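Local coordinates for microbial serine proteinases; subtilisin (Bacillus subtilis, PDB 2GKO), which probably hydrolyses peptide bonds as a cold-adapted, calcium-binding serine protease of the subtilisin family, at residues Gly27-Leu33 and Thr131-Met137; Glu49-Thr55 and Asp97-Val103; Ala76-Asn82 and Val92-Leu98; Ala122-Thr127 and Asp157-Leu161. All coordinates share one frame; numbering follows the deposited sequence.

Contact 1. Residues Gly27-Leu33 and Thr131-Met137; sequences GINIAVL and TKVVINM. With CA (calcium ion), chain B.
Ile-30 with Val-134 and Ala-31 with Ile-135 are parallel bridges between neighbouring strands in the central sheet of the subtilisin alpha/beta fold. The strand axes approach to 4.6 Å and run 23° apart. The middle is tight: Val-134 N donates to Asn-29 O at 2.8 Å, and Ala-31 CB meets Val-133 CG1 at 4.1 Å on the face covered by helix 112-129. At the looser end beside exposed Gly-27, a water links Gly-27 O to Lys-132 N. Next to it, buried Asn-29 is firmly held: its CG lies beside the backbone N (chi1 -50°), which brings Asn-29 ND2 to Thr-131 OG1 at 2.8 Å, in the amide plane. Asn-29 OD1 meanwhile binds the calcium ion at 2.2 Å. With a valine in place of Thr-131, the ND2 group would probably lose this acceptor and the calcium-binding amide would be less firmly fixed in rotation. Lys-132 O takes two bonds from opposite faces of its plane, from Asn-29 N at 3.1 Å and from Asn-29 ND2 at 2.8 Å.

Contact 2. Residues Glu49-Thr55 and Asp97-Val103; sequences EQCKDFT and DLWAYKV. With CA (calcium ion), chain B.
Gln-50 lays its side chain along Trp-99, the amide stacked on the indole with the two planes only 7° apart. Gln-50 CG is 3.7 Å from the centroid of the Trp-99 five-membered ring, over the face, a CH-pi contact. CG lies beside the backbone N (chi1 -62°) and the chain runs extended from there, which carries the amide across the ring system. Glu-49 works at the indole edge: Trp-99 NE1 donates to Glu-49 OE1 at 2.9 Å, nearly straight (172°), meeting the anti side of the carboxylate. Both carboxylate oxygens also bind calcium, and Asp-97 OD2 binds the same ion at 2.2 Å; Asn-29 and waters complete the site. A leucine replacing Trp-99 would probably leave Glu-49 OE1 without its N-H donor, its orientation then resting on the calcium, and Gln-50 without its flat surface. At the far end the extended Lys-102 chain lies alongside Asp-53, Lys-102 CB 3.7 Å from Asp-53 OD1. A water joins Asp-53 OD2 to Lys-102 NZ, which also bonds to Thr-66 O and pairs with Asp-106. The segments are neighbouring parallel strands of the central sheet of the subtilisin alpha/beta fold, with Ala-100 N donating to Gln-50 O at 2.9 Å. Strand 97-102 lies between strands 48-53 and 29-34, strand 61-62 flanks 48-53, and helix 112-129 packs on the side of Trp-99 and Phe-54.

Contact 3. Residues Ala76-Asn82 and Val92-Leu98; sequences AGSALAN and VAPEADL. With CA (calcium ion), chain B.
The flat groups that meet are peptide units, those of Ser-78 and Ala-79 against those of Val-92 and Ala-93, with donors approaching off the carbonyl planes. Val-92 N reaches Ser-78 O at 3.0 Å, tilted 31° from that plane; Ala-93 N reaches Ala-79 O at 2.9 Å, tilted 26°. These two bonds satisfy the carbonyls of Ser-78 and Ala-79 near the end of helix 71-80; Leu-80 O is bonded by Asn-47. The pyrrolidine ring of Pro-94 offers Pro-94 CB to Ala-81 O at 3.4 Å. Leu-80 has the most surface buried by the contact. Its CG sits between the backbone N and the carbonyl carbon (chi1 54°), a placement that sends Leu-80 CD2 to Leu-98 CB at 3.8 Å; the two side chains cross at about a right angle. Leu-80 CD2 also touches Ala-96 CB at 4.0 Å, while Ala-76 CB backs onto Leu-98 CD1 at 4.2 Å. A type I turn from Ala-93 to Ala-96 then delivers the chain to the sheet. In this helix-to-strand connection, helix 71-80 rests with Ala-79 and Leu-80 on Ile-30 of strand 29-34, helix 248-265 meets Ser-78 and Val-92, and strand 97-102 begins at Asp-97.

Contact 4. Residues Ala122-Thr127 and Asp157-Leu161; sequences AGDQAT and DKGVL
Thr-127 OG1 is the polar atom gripped by several groups: Lys-158 NZ donates to it at 2.8 Å, and a water lies 2.6 Å from this same OG1. That water donates in turn to Lys-158 O at 2.8 Å, so both ends of the lysine are tied to one hydroxyl. Lys-158 approaches Thr-127 at about a right angle. Its chain is extended at first and then bends, chi4 reaching -92°, which turns the ammonium back to the threonine. On the way Lys-158 CD passes 3.7 Å from Gly-123 O, and Lys-158 CE passes 3.5 Å from Asp-124 OD2. The salt bridge of Lys-158 NZ with Asp-124 OD2 is long, at 3.7 Å, and the carboxylate has a second partner in the hydroxyl of Tyr-154. Deeper in, Val-160 CG2 fits against Gly-123 CA at 3.7 Å and also touches Ala-126 CB. Gly-123 has no side chain in the direction of Lys-158 CD, which is consistent with the close approach of helix and turn. Gly-159, with a positive phi of 101°, forms a Schellman motif that ends helix 146-157. The turn belongs to a beta-alpha-beta unit, strand 133-137, helix 146-157 and parallel strand 161-165; Val-160 reaches Val-133 and Ile-135 beneath, and helix 112-129 lies alongside on the sheet.

Overall arrangement
From the N terminus, strand 29-34 opens contact 1, which closes only at 131-137, enclosing contacts 2 and 3. Contact 2 starts at 49-55 and closes at 97-103; within its span contact 3 makes a shorter loop, from helix 71-80 back to 92-98, and shares Asp-97 and Leu-98 with it. Contact 4 begins at 122-127, before contact 1 is complete, and ends at 157-161, so those two cross. Strand 97-102 pairs with 29-34, joining contacts 1 and 2 in one sheet, and the calcium ion takes ligands from both. Val-160 packs on Ile-135, which ties contact 4 to contact 1, whereas contacts 3 and 4 do not touch.

Contact 1. Residues Gly27-Leu33 and Thr131-Met137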
loop_
_atom_site.group_PDB
_atom_site.type_symbol
_atom_site.label_atom_id
_atom_site.label_comp_id
_atom_site.label_asym_id
_atom_site.label_seq_id
_atom_site.Cartn_x
_atom_site.Cartn_y
_atom_site.Cartn_z
ATOM N N GLY A 27 11.935 -7.330 10.260
ATOM C CA GLY A 27 11.219 -7.193 11.511
ATOM C C GLY A 27 9.869 -6.514 11.427
ATOM O O GLY A 27 9.098 -6.628 12.369
ATOM N N ILE A 28 9.575 -5.851 10.307
ATOM C CA ILE A 28 8.328 -5.123 10.176
ATOM C C ILE A 28 7.333 -5.989 9.465
ATOM O O ILE A 28 7.660 -6.650 8.481
ATOM C CB ILE A 28 8.528 -3.807 9.416
ATOM C CG1 ILE A 28 9.675 -2.988 10.032
ATOM C CG2 ILE A 28 7.221 -3.016 9.401
ATOM C CD1 ILE A 28 9.496 -2.622 11.477
ATOM N N ASN A 29 6.090 -5.973 9.950
ATOM C CA ASN A 29 5.026 -6.809 9.384
ATOM C C ASN A 29 4.134 -5.968 8.500
ATOM O O ASN A 29 3.687 -4.906 8.917
ATOM C CB ASN A 29 4.193 -7.424 10.512
ATOM C CG ASN A 29 5.056 -8.090 11.551
ATOM O OD1 ASN A 29 5.584 -9.185 11.304
ATOM N ND2 ASN A 29 5.282 -7.407 12.679
ATOM N N ILE A 30 3.961 -6.387 7.252
ATOM C CA ILE A 30 3.015 -5.765 6.348
ATOM C C ILE A 30 1.790 -6.664 6.259
ATOM O O ILE A 30 1.840 -7.795 5.763
ATOM C CB ILE A 30 3.631 -5.490 4.943
ATOM C CG1 ILE A 30 4.886 -4.613 5.065
ATOM C CG2 ILE A 30 2.606 -4.796 4.058
ATOM C CD1 ILE A 30 5.600 -4.357 3.744
ATOM N N ALA A 31 0.671 -6.142 6.758
ATOM C CA ALA A 31 -0.591 -6.813 6.713
ATOM C C ALA A 31 -1.354 -6.385 5.469
ATOM O O ALA A 31 -1.860 -5.266 5.383
ATOM C CB ALA A 31 -1.400 -6.532 7.997
ATOM N N VAL A 32 -1.414 -7.285 4.512
ATOM C CA VAL A 32 -2.087 -7.043 3.267
ATOM C C VAL A 32 -3.499 -7.556 3.411
ATOM O O VAL A 32 -3.758 -8.773 3.434
ATOM C CB VAL A 32 -1.340 -7.719 2.098
ATOM C CG1 VAL A 32 -2.114 -7.548 0.825
ATOM C CG2 VAL A 32 0.081 -7.125 1.964
ATOM N N LEU A 33 -4.427 -6.613 3.528
ATOM C CA LEU A 33 -5.855 -6.907 3.705
ATOM C C LEU A 33 -6.472 -6.829 2.342
ATOM O O LEU A 33 -6.605 -5.765 1.756
ATOM C CB LEU A 33 -6.494 -5.907 4.676
ATOM C CG LEU A 33 -6.316 -6.233 6.160
ATOM C CD1 LEU A 33 -4.858 -6.351 6.595
ATOM C CD2 LEU A 33 -7.024 -5.116 6.951
ATOM N N THR A 131 4.881 -5.793 18.308
ATOM C CA THR A 131 5.549 -5.745 17.015
ATOM C C THR A 131 4.943 -4.625 16.178
ATOM O O THR A 131 3.847 -4.144 16.473
ATOM C CB THR A 131 5.430 -7.127 16.323
ATOM O OG1 THR A 131 6.365 -7.217 15.237
ATOM C CG2 THR A 131 4.057 -7.332 15.706
ATOM N N LYS A 132 5.673 -4.212 15.152
ATOM C CA LYS A 132 5.276 -3.106 14.294
ATOM C C LYS A 132 4.547 -3.643 13.076
ATOM O O LYS A 132 4.962 -4.638 12.458
ATOM C CB LYS A 132 6.502 -2.271 13.905
ATOM C CG LYS A 132 7.243 -1.660 15.104
ATOM C CD LYS A 132 6.302 -0.887 16.026
ATOM C CE LYS A 132 7.065 0.127 16.864
ATOM N NZ LYS A 132 6.168 0.959 17.705
ATOM N N VAL A 133 3.419 -3.008 12.771
ATOM C CA VAL A 133 2.534 -3.467 11.708
ATOM C C VAL A 133 2.209 -2.282 10.793
ATOM O O VAL A 133 1.807 -1.193 11.261
ATOM C CB VAL A 133 1.254 -4.101 12.275
ATOM C CG1 VAL A 133 0.346 -4.531 11.154
ATOM C CG2 VAL A 133 1.591 -5.284 13.176
ATOM N N VAL A 134 2.385 -2.505 9.499
ATOM C CA VAL A 134 1.899 -1.613 8.466
ATOM C C VAL A 134 0.743 -2.338 7.778
ATOM O O VAL A 134 0.943 -3.368 7.136
ATOM C CB VAL A 134 2.985 -1.300 7.401
ATOM C CG1 VAL A 134 2.430 -0.322 6.345
ATOM C CG2 VAL A 134 4.249 -0.727 8.046
ATOM N N ILE A 135 -0.468 -1.823 7.930
ATOM C CA ILE A 135 -1.588 -2.304 7.146
ATOM C C ILE A 135 -1.554 -1.680 5.760
ATOM O O ILE A 135 -1.395 -0.474 5.623
ATOM C CB ILE A 135 -2.959 -1.926 7.802
ATOM C CG1 ILE A 135 -3.180 -2.788 9.041
ATOM C CG2 ILE A 135 -4.090 -2.113 6.792
ATOM C CD1 ILE A 135 -4.417 -2.414 9.885
ATOM N N ASN A 136 -1.756 -2.516 4.757
ATOM C CA ASN A 136 -2.052 -2.065 3.414
ATOM C C ASN A 136 -3.489 -2.433 3.028
ATOM O O ASN A 136 -3.836 -3.610 3.015
ATOM C CB ASN A 136 -1.086 -2.703 2.404
ATOM C CG ASN A 136 -1.303 -2.161 1.015
ATOM O OD1 ASN A 136 -0.712 -1.133 0.646
ATOM N ND2 ASN A 136 -2.219 -2.778 0.265
ATOM N N MET A 137 -4.293 -1.430 2.698
ATOM C CA MET A 137 -5.648 -1.631 2.167
ATOM C C MET A 137 -5.740 -1.066 0.754
ATOM O O MET A 137 -5.969 0.119 0.539
ATOM C CB MET A 137 -6.723 -1.030 3.077
ATOM C CG MET A 137 -6.922 -1.888 4.277
ATOM S SD MET A 137 -8.295 -1.381 5.283
ATOM C CE MET A 137 -7.616 -0.066 6.105
HETATM CA CA CA B . 6.957 -10.617 12.211
HETATM O O HOH W 1 8.515 -5.004 14.490
HETATM O O HOH W 2 8.066 -9.048 13.217
HETATM O O HOH W 3 8.257 -12.049 13.445
HETATM O O HOH W 4 5.588 -10.610 14.090
#

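Contact 2. Residues Glu49-Thr55 and Asp97-Val103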
loop_
_atom_site.group_PDB
_atom_site.type_symbol
_atom_site.label_atom_id
_atom_site.label_comp_id
_atom_site.label_asym_id
_atom_site.label_seq_id
_atom_site.Cartn_x
_atom_site.Cartn_y
_atom_site.Cartn_z
ATOM N N GLU A 49 4.324 -14.994 7.092
ATOM C CA GLU A 49 4.311 -15.207 8.527
ATOM C C GLU A 49 2.920 -15.549 9.060
ATOM O O GLU A 49 2.781 -16.494 9.832
ATOM C CB GLU A 49 4.858 -13.977 9.232
ATOM C CG GLU A 49 5.151 -14.223 10.698
ATOM C CD GLU A 49 5.959 -13.086 11.246
ATOM O OE1 GLU A 49 5.373 -12.058 11.517
ATOM O OE2 GLU A 49 7.206 -13.193 11.352
ATOM N N GLN A 50 1.917 -14.765 8.660
ATOM C CA GLN A 50 0.522 -14.999 9.005
ATOM C C GLN A 50 -0.326 -15.155 7.762
ATOM O O GLN A 50 -0.009 -14.594 6.703
ATOM C CB GLN A 50 -0.041 -13.867 9.873
ATOM C CG GLN A 50 0.698 -13.760 11.213
ATOM C CD GLN A 50 -0.060 -12.973 12.273
ATOM O OE1 GLN A 50 0.496 -12.684 13.356
ATOM N NE2 GLN A 50 -1.288 -12.607 11.978
ATOM N N CYS A 51 -1.372 -15.947 7.880
ATOM C CA CYS A 51 -2.250 -16.278 6.774
ATOM C C CYS A 51 -3.607 -16.599 7.399
ATOM O O CYS A 51 -3.775 -17.656 7.990
ATOM C CB CYS A 51 -1.686 -17.463 5.986
ATOM S SG CYS A 51 -2.742 -18.196 4.751
ATOM N N LYS A 52 -4.525 -15.630 7.337
ATOM C CA LYS A 52 -5.792 -15.679 8.063
ATOM C C LYS A 52 -6.904 -15.220 7.139
ATOM O O LYS A 52 -6.717 -14.312 6.318
ATOM C CB LYS A 52 -5.730 -14.805 9.310
ATOM C CG LYS A 52 -4.689 -15.284 10.333
ATOM C CD LYS A 52 -4.553 -14.359 11.512
ATOM C CE LYS A 52 -3.638 -14.964 12.599
ATOM N NZ LYS A 52 -3.254 -14.006 13.649
ATOM N N ASP A 53 -8.050 -15.888 7.231
ATOM C CA ASP A 53 -9.179 -15.632 6.349
ATOM C C ASP A 53 -10.362 -15.098 7.158
ATOM O O ASP A 53 -10.977 -15.845 7.917
ATOM C CB ASP A 53 -9.554 -16.907 5.621
ATOM C CG ASP A 53 -10.599 -16.706 4.546
ATOM O OD1 ASP A 53 -11.169 -15.613 4.394
ATOM O OD2 ASP A 53 -10.887 -17.626 3.758
ATOM N N PHE A 54 -10.679 -13.829 6.954
ATOM C CA PHE A 54 -11.768 -13.142 7.650
ATOM C C PHE A 54 -13.095 -13.210 6.907
ATOM O O PHE A 54 -14.098 -12.653 7.391
ATOM C CB PHE A 54 -11.363 -11.698 7.913
ATOM C CG PHE A 54 -10.250 -11.574 8.895
ATOM C CD1 PHE A 54 -10.512 -11.343 10.240
ATOM C CD2 PHE A 54 -8.928 -11.744 8.497
ATOM C CE1 PHE A 54 -9.493 -11.245 11.138
ATOM C CE2 PHE A 54 -7.912 -11.632 9.401
ATOM C CZ PHE A 54 -8.184 -11.398 10.722
ATOM N N THR A 55 -13.144 -13.955 5.803
ATOM C CA THR A 55 -14.353 -14.069 4.988
ATOM C C THR A 55 -15.130 -15.354 5.231
ATOM O O THR A 55 -16.209 -15.517 4.681
ATOM C CB THR A 55 -14.017 -13.955 3.493
ATOM O OG1 THR A 55 -13.365 -15.153 3.017
ATOM C CG2 THR A 55 -13.087 -12.798 3.237
ATOM N N ASP A 97 7.902 -9.040 6.854
ATOM C CA ASP A 97 7.110 -10.222 7.133
ATOM C C ASP A 97 5.716 -9.976 6.582
ATOM O O ASP A 97 5.115 -8.953 6.883
ATOM C CB ASP A 97 6.986 -10.433 8.631
ATOM C CG ASP A 97 8.307 -10.616 9.344
ATOM O OD1 ASP A 97 9.336 -10.918 8.695
ATOM O OD2 ASP A 97 8.382 -10.506 10.589
ATOM N N LEU A 98 5.194 -10.918 5.815
ATOM C CA LEU A 98 3.854 -10.791 5.247
ATOM C C LEU A 98 2.801 -11.392 6.166
ATOM O O LEU A 98 2.905 -12.550 6.563
ATOM C CB LEU A 98 3.777 -11.497 3.883
ATOM C CG LEU A 98 2.418 -11.567 3.199
ATOM C CD1 LEU A 98 1.872 -10.147 2.940
ATOM C CD2 LEU A 98 2.552 -12.379 1.944
ATOM N N TRP A 99 1.785 -10.590 6.488
ATOM C CA TRP A 99 0.559 -11.067 7.131
ATOM C C TRP A 99 -0.531 -10.950 6.086
ATOM O O TRP A 99 -0.987 -9.849 5.770
ATOM C CB TRP A 99 0.178 -10.225 8.346
ATOM C CG TRP A 99 1.121 -10.295 9.474
ATOM C CD1 TRP A 99 2.349 -10.920 9.506
ATOM C CD2 TRP A 99 0.956 -9.689 10.751
ATOM N NE1 TRP A 99 2.935 -10.752 10.736
ATOM C CE2 TRP A 99 2.109 -9.989 11.520
ATOM C CE3 TRP A 99 -0.058 -8.919 11.333
ATOM C CZ2 TRP A 99 2.268 -9.543 12.843
ATOM C CZ3 TRP A 99 0.103 -8.481 12.641
ATOM C CH2 TRP A 99 1.243 -8.807 13.381
ATOM N N ALA A 100 -0.889 -12.087 5.506
ATOM C CA ALA A 100 -1.853 -12.160 4.419
ATOM C C ALA A 100 -3.210 -12.356 5.078
ATOM O O ALA A 100 -3.507 -13.448 5.577
ATOM C CB ALA A 100 -1.514 -13.320 3.464
ATOM N N TYR A 101 -4.007 -11.283 5.120
ATOM C CA TYR A 101 -5.346 -11.306 5.727
ATOM C C TYR A 101 -6.388 -11.199 4.607
ATOM O O TYR A 101 -6.497 -10.156 3.942
ATOM C CB TYR A 101 -5.500 -10.136 6.699
ATOM C CG TYR A 101 -4.809 -10.283 8.040
ATOM C CD1 TYR A 101 -3.884 -11.305 8.301
ATOM C CD2 TYR A 101 -5.076 -9.361 9.066
ATOM C CE1 TYR A 101 -3.230 -11.401 9.558
ATOM C CE2 TYR A 101 -4.471 -9.459 10.310
ATOM C CZ TYR A 101 -3.542 -10.478 10.562
ATOM O OH TYR A 101 -2.947 -10.517 11.799
ATOM N N LYS A 102 -7.153 -12.270 4.378
ATOM C CA LYS A 102 -8.159 -12.273 3.316
ATOM C C LYS A 102 -9.410 -11.602 3.876
ATOM O O LYS A 102 -9.998 -12.098 4.825
ATOM C CB LYS A 102 -8.441 -13.681 2.799
ATOM C CG LYS A 102 -9.410 -13.749 1.642
ATOM C CD LYS A 102 -9.494 -15.156 1.093
ATOM C CE LYS A 102 -10.414 -15.205 -0.098
ATOM N NZ LYS A 102 -10.504 -16.574 -0.720
ATOM N N VAL A 103 -9.764 -10.467 3.302
ATOM C CA VAL A 103 -10.965 -9.705 3.679
ATOM C C VAL A 103 -11.972 -9.508 2.548
ATOM O O VAL A 103 -13.094 -9.041 2.796
ATOM C CB VAL A 103 -10.576 -8.330 4.264
ATOM C CG1 VAL A 103 -9.579 -8.510 5.371
ATOM C CG2 VAL A 103 -10.050 -7.346 3.180
HETATM CA CA CA B . 6.957 -10.617 12.211
HETATM O O HOH W 5 -11.954 -17.991 1.301
HETATM O O HOH W 3 8.257 -12.049 13.445
HETATM O O HOH W 4 5.588 -10.610 14.090
HETATM O O HOH W 2 8.066 -9.048 13.217
#

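Contact 3. Residues Ala76-Asn82 and Val92-Leu98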
loop_
_atom_site.group_PDB
_atom_site.type_symbol
_atom_site.label_atom_id
_atom_site.label_comp_id
_atom_site.label_asym_id
_atom_site.label_seq_id
_atom_site.Cartn_x
_atom_site.Cartn_y
_atom_site.Cartn_z
ATOM N N ALA A 76 0.868 -7.780 -2.479
ATOM C CA ALA A 76 1.921 -8.310 -1.621
ATOM C C ALA A 76 3.290 -8.298 -2.318
ATOM O O ALA A 76 4.294 -7.931 -1.699
ATOM C CB ALA A 76 1.590 -9.694 -1.181
ATOM N N GLY A 77 3.296 -8.611 -3.605
ATOM C CA GLY A 77 4.533 -8.658 -4.374
ATOM C C GLY A 77 5.177 -7.288 -4.509
ATOM O O GLY A 77 6.403 -7.162 -4.415
ATOM N N SER A 78 4.381 -6.246 -4.712
ATOM C CA SER A 78 4.959 -4.922 -4.843
ATOM C C SER A 78 5.555 -4.498 -3.517
ATOM O O SER A 78 6.581 -3.813 -3.463
ATOM C CB SER A 78 3.931 -3.888 -5.336
ATOM O OG SER A 78 3.476 -4.200 -6.649
ATOM N N ALA A 79 4.899 -4.888 -2.418
ATOM C CA ALA A 79 5.359 -4.513 -1.095
ATOM C C ALA A 79 6.636 -5.259 -0.667
ATOM O O ALA A 79 7.532 -4.655 -0.063
ATOM C CB ALA A 79 4.251 -4.761 -0.066
ATOM N N LEU A 80 6.695 -6.555 -0.930
ATOM C CA LEU A 80 7.724 -7.394 -0.285
ATOM C C LEU A 80 8.188 -8.671 -0.997
ATOM O O LEU A 80 8.777 -9.547 -0.362
ATOM C CB LEU A 80 7.309 -7.690 1.181
ATOM C CG LEU A 80 5.926 -8.303 1.459
ATOM C CD1 LEU A 80 5.707 -9.654 0.788
ATOM C CD2 LEU A 80 5.771 -8.439 2.976
ATOM N N ALA A 81 7.943 -8.797 -2.302
ATOM C CA ALA A 81 8.490 -9.939 -3.062
ATOM C C ALA A 81 10.021 -9.952 -2.861
ATOM O O ALA A 81 10.635 -8.904 -2.737
ATOM C CB ALA A 81 8.145 -9.835 -4.526
ATOM N N ASN A 82 10.605 -11.134 -2.799
ATOM C CA ASN A 82 11.997 -11.266 -2.354
ATOM C C ASN A 82 12.926 -11.824 -3.425
ATOM O O ASN A 82 14.052 -12.202 -3.103
ATOM C CB ASN A 82 12.074 -12.146 -1.104
ATOM C CG ASN A 82 11.639 -13.564 -1.364
ATOM O OD1 ASN A 82 11.490 -13.977 -2.499
ATOM N ND2 ASN A 82 11.346 -14.317 -0.287
ATOM N N VAL A 92 9.467 -3.735 -2.649
ATOM C CA VAL A 92 10.158 -2.617 -2.039
ATOM C C VAL A 92 10.915 -3.035 -0.764
ATOM O O VAL A 92 12.042 -2.575 -0.517
ATOM C CB VAL A 92 9.183 -1.428 -1.729
ATOM C CG1 VAL A 92 9.899 -0.327 -1.002
ATOM C CG2 VAL A 92 8.555 -0.883 -3.004
ATOM N N ALA A 93 10.298 -3.897 0.048
ATOM C CA ALA A 93 10.852 -4.298 1.361
ATOM C C ALA A 93 10.906 -5.826 1.424
ATOM O O ALA A 93 10.087 -6.458 2.110
ATOM C CB ALA A 93 9.997 -3.757 2.477
ATOM N N PRO A 94 11.864 -6.442 0.742
ATOM C CA PRO A 94 11.892 -7.904 0.603
ATOM C C PRO A 94 12.223 -8.676 1.882
ATOM O O PRO A 94 12.149 -9.903 1.855
ATOM C CB PRO A 94 12.984 -8.120 -0.442
ATOM C CG PRO A 94 13.932 -6.983 -0.181
ATOM C CD PRO A 94 12.990 -5.809 0.022
ATOM N N GLU A 95 12.624 -7.984 2.934
ATOM C CA GLU A 95 12.867 -8.626 4.233
ATOM C C GLU A 95 11.708 -8.464 5.213
ATOM O O GLU A 95 11.761 -8.986 6.316
ATOM C CB GLU A 95 14.096 -8.046 4.878
ATOM C CG GLU A 95 15.351 -8.288 4.047
ATOM C CD GLU A 95 16.553 -7.568 4.613
ATOM O OE1 GLU A 95 16.822 -7.702 5.812
ATOM O OE2 GLU A 95 17.236 -6.861 3.843
ATOM N N ALA A 96 10.669 -7.741 4.810
ATOM C CA ALA A 96 9.477 -7.634 5.656
ATOM C C ALA A 96 8.731 -8.971 5.814
ATOM O O ALA A 96 8.902 -9.918 5.037
ATOM C CB ALA A 96 8.548 -6.549 5.126
ATOM N N ASP A 97 7.902 -9.040 6.854
ATOM C CA ASP A 97 7.110 -10.222 7.133
ATOM C C ASP A 97 5.716 -9.976 6.582
ATOM O O ASP A 97 5.115 -8.953 6.883
ATOM C CB ASP A 97 6.986 -10.433 8.631
ATOM C CG ASP A 97 8.307 -10.616 9.344
ATOM O OD1 ASP A 97 9.336 -10.918 8.695
ATOM O OD2 ASP A 97 8.382 -10.506 10.589
ATOM N N LEU A 98 5.194 -10.918 5.815
ATOM C CA LEU A 98 3.854 -10.791 5.247
ATOM C C LEU A 98 2.801 -11.392 6.166
ATOM O O LEU A 98 2.905 -12.550 6.563
ATOM C CB LEU A 98 3.777 -11.497 3.883
ATOM C CG LEU A 98 2.418 -11.567 3.199
ATOM C CD1 LEU A 98 1.872 -10.147 2.940
ATOM C CD2 LEU A 98 2.552 -12.379 1.944
HETATM CA CA CA B . 6.957 -10.617 12.211
HETATM O O HOH W 3 8.257 -12.049 13.445
HETATM O O HOH W 4 5.588 -10.610 14.090
HETATM O O HOH W 2 8.066 -9.048 13.217
#

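Contact 4. Residues Ala122-Thr127 and Asp157-Leu161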
loop_
_atom_site.group_PDB
_atom_site.type_symbol
_atom_site.label_atom_id
_atom_site.label_comp_id
_atom_site.label_asym_id
_atom_site.label_seq_id
_atom_site.Cartn_x
_atom_site.Cartn_y
_atom_site.Cartn_z
ATOM N N ALA A 122 -5.271 -6.988 13.345
ATOM C CA ALA A 122 -3.913 -6.557 13.093
ATOM C C ALA A 122 -3.431 -5.684 14.248
ATOM O O ALA A 122 -2.322 -5.830 14.718
ATOM C CB ALA A 122 -3.826 -5.800 11.778
ATOM N N GLY A 123 -4.283 -4.767 14.708
ATOM C CA GLY A 123 -3.955 -3.943 15.866
ATOM C C GLY A 123 -3.748 -4.773 17.125
ATOM O O GLY A 123 -2.804 -4.514 17.877
ATOM N N ASP A 124 -4.599 -5.766 17.336
ATOM C CA ASP A 124 -4.519 -6.624 18.516
ATOM C C ASP A 124 -3.240 -7.447 18.489
ATOM O O ASP A 124 -2.627 -7.687 19.539
ATOM C CB ASP A 124 -5.743 -7.530 18.614
ATOM C CG ASP A 124 -6.992 -6.769 18.990
ATOM O OD1 ASP A 124 -8.082 -7.285 18.722
ATOM O OD2 ASP A 124 -6.956 -5.653 19.552
ATOM N N GLN A 125 -2.826 -7.846 17.294
ATOM C CA GLN A 125 -1.585 -8.601 17.106
ATOM C C GLN A 125 -0.369 -7.713 17.326
ATOM O O GLN A 125 0.631 -8.147 17.902
ATOM C CB GLN A 125 -1.548 -9.223 15.694
ATOM C CG GLN A 125 -2.488 -10.378 15.503
ATOM C CD GLN A 125 -2.025 -11.619 16.216
ATOM O OE1 GLN A 125 -1.058 -12.223 15.796
ATOM N NE2 GLN A 125 -2.682 -11.980 17.324
ATOM N N ALA A 126 -0.436 -6.463 16.871
ATOM C CA ALA A 126 0.638 -5.516 17.110
ATOM C C ALA A 126 0.872 -5.420 18.611
ATOM O O ALA A 126 1.997 -5.430 19.074
ATOM C CB ALA A 126 0.298 -4.152 16.539
ATOM N N THR A 127 -0.223 -5.348 19.360
ATOM C CA THR A 127 -0.155 -5.192 20.821
ATOM C C THR A 127 0.340 -6.472 21.479
ATOM O O THR A 127 1.276 -6.427 22.274
ATOM C CB THR A 127 -1.541 -4.841 21.358
ATOM O OG1 THR A 127 -1.970 -3.595 20.800
ATOM C CG2 THR A 127 -1.499 -4.602 22.864
ATOM N N ASP A 157 -4.530 4.006 16.891
ATOM C CA ASP A 157 -4.310 4.242 18.318
ATOM C C ASP A 157 -3.389 3.201 18.957
ATOM O O ASP A 157 -2.655 3.520 19.895
ATOM C CB ASP A 157 -5.656 4.257 19.056
ATOM C CG ASP A 157 -5.493 4.344 20.564
ATOM O OD1 ASP A 157 -5.197 5.468 21.037
ATOM O OD2 ASP A 157 -5.614 3.361 21.346
ATOM N N LYS A 158 -3.438 1.967 18.460
ATOM C CA LYS A 158 -2.569 0.883 18.929
ATOM C C LYS A 158 -1.183 0.880 18.285
ATOM O O LYS A 158 -0.348 0.024 18.602
ATOM C CB LYS A 158 -3.245 -0.465 18.735
ATOM C CG LYS A 158 -4.448 -0.680 19.649
ATOM C CD LYS A 158 -5.058 -2.033 19.435
ATOM C CE LYS A 158 -5.663 -2.585 20.709
ATOM N NZ LYS A 158 -4.695 -3.411 21.454
ATOM N N GLY A 159 -0.924 1.846 17.406
ATOM C CA GLY A 159 0.395 2.050 16.856
ATOM C C GLY A 159 0.604 1.495 15.455
ATOM O O GLY A 159 1.729 1.490 14.949
ATOM N N VAL A 160 -0.471 1.002 14.842
ATOM C CA VAL A 160 -0.423 0.450 13.490
ATOM C C VAL A 160 -0.420 1.599 12.482
ATOM O O VAL A 160 -1.154 2.578 12.639
ATOM C CB VAL A 160 -1.617 -0.507 13.233
ATOM C CG1 VAL A 160 -1.630 -1.031 11.802
ATOM C CG2 VAL A 160 -1.597 -1.651 14.223
ATOM N N LEU A 161 0.456 1.518 11.482
ATOM C CA LEU A 161 0.454 2.450 10.363
ATOM C C LEU A 161 -0.464 1.900 9.270
ATOM O O LEU A 161 -0.333 0.754 8.882
ATOM C CB LEU A 161 1.847 2.643 9.811
ATOM C CG LEU A 161 1.986 3.652 8.672
ATOM C CD1 LEU A 161 1.563 5.052 9.092
ATOM C CD2 LEU A 161 3.404 3.671 8.211
HETATM O O HOH W 6 -0.447 -1.449 20.924
#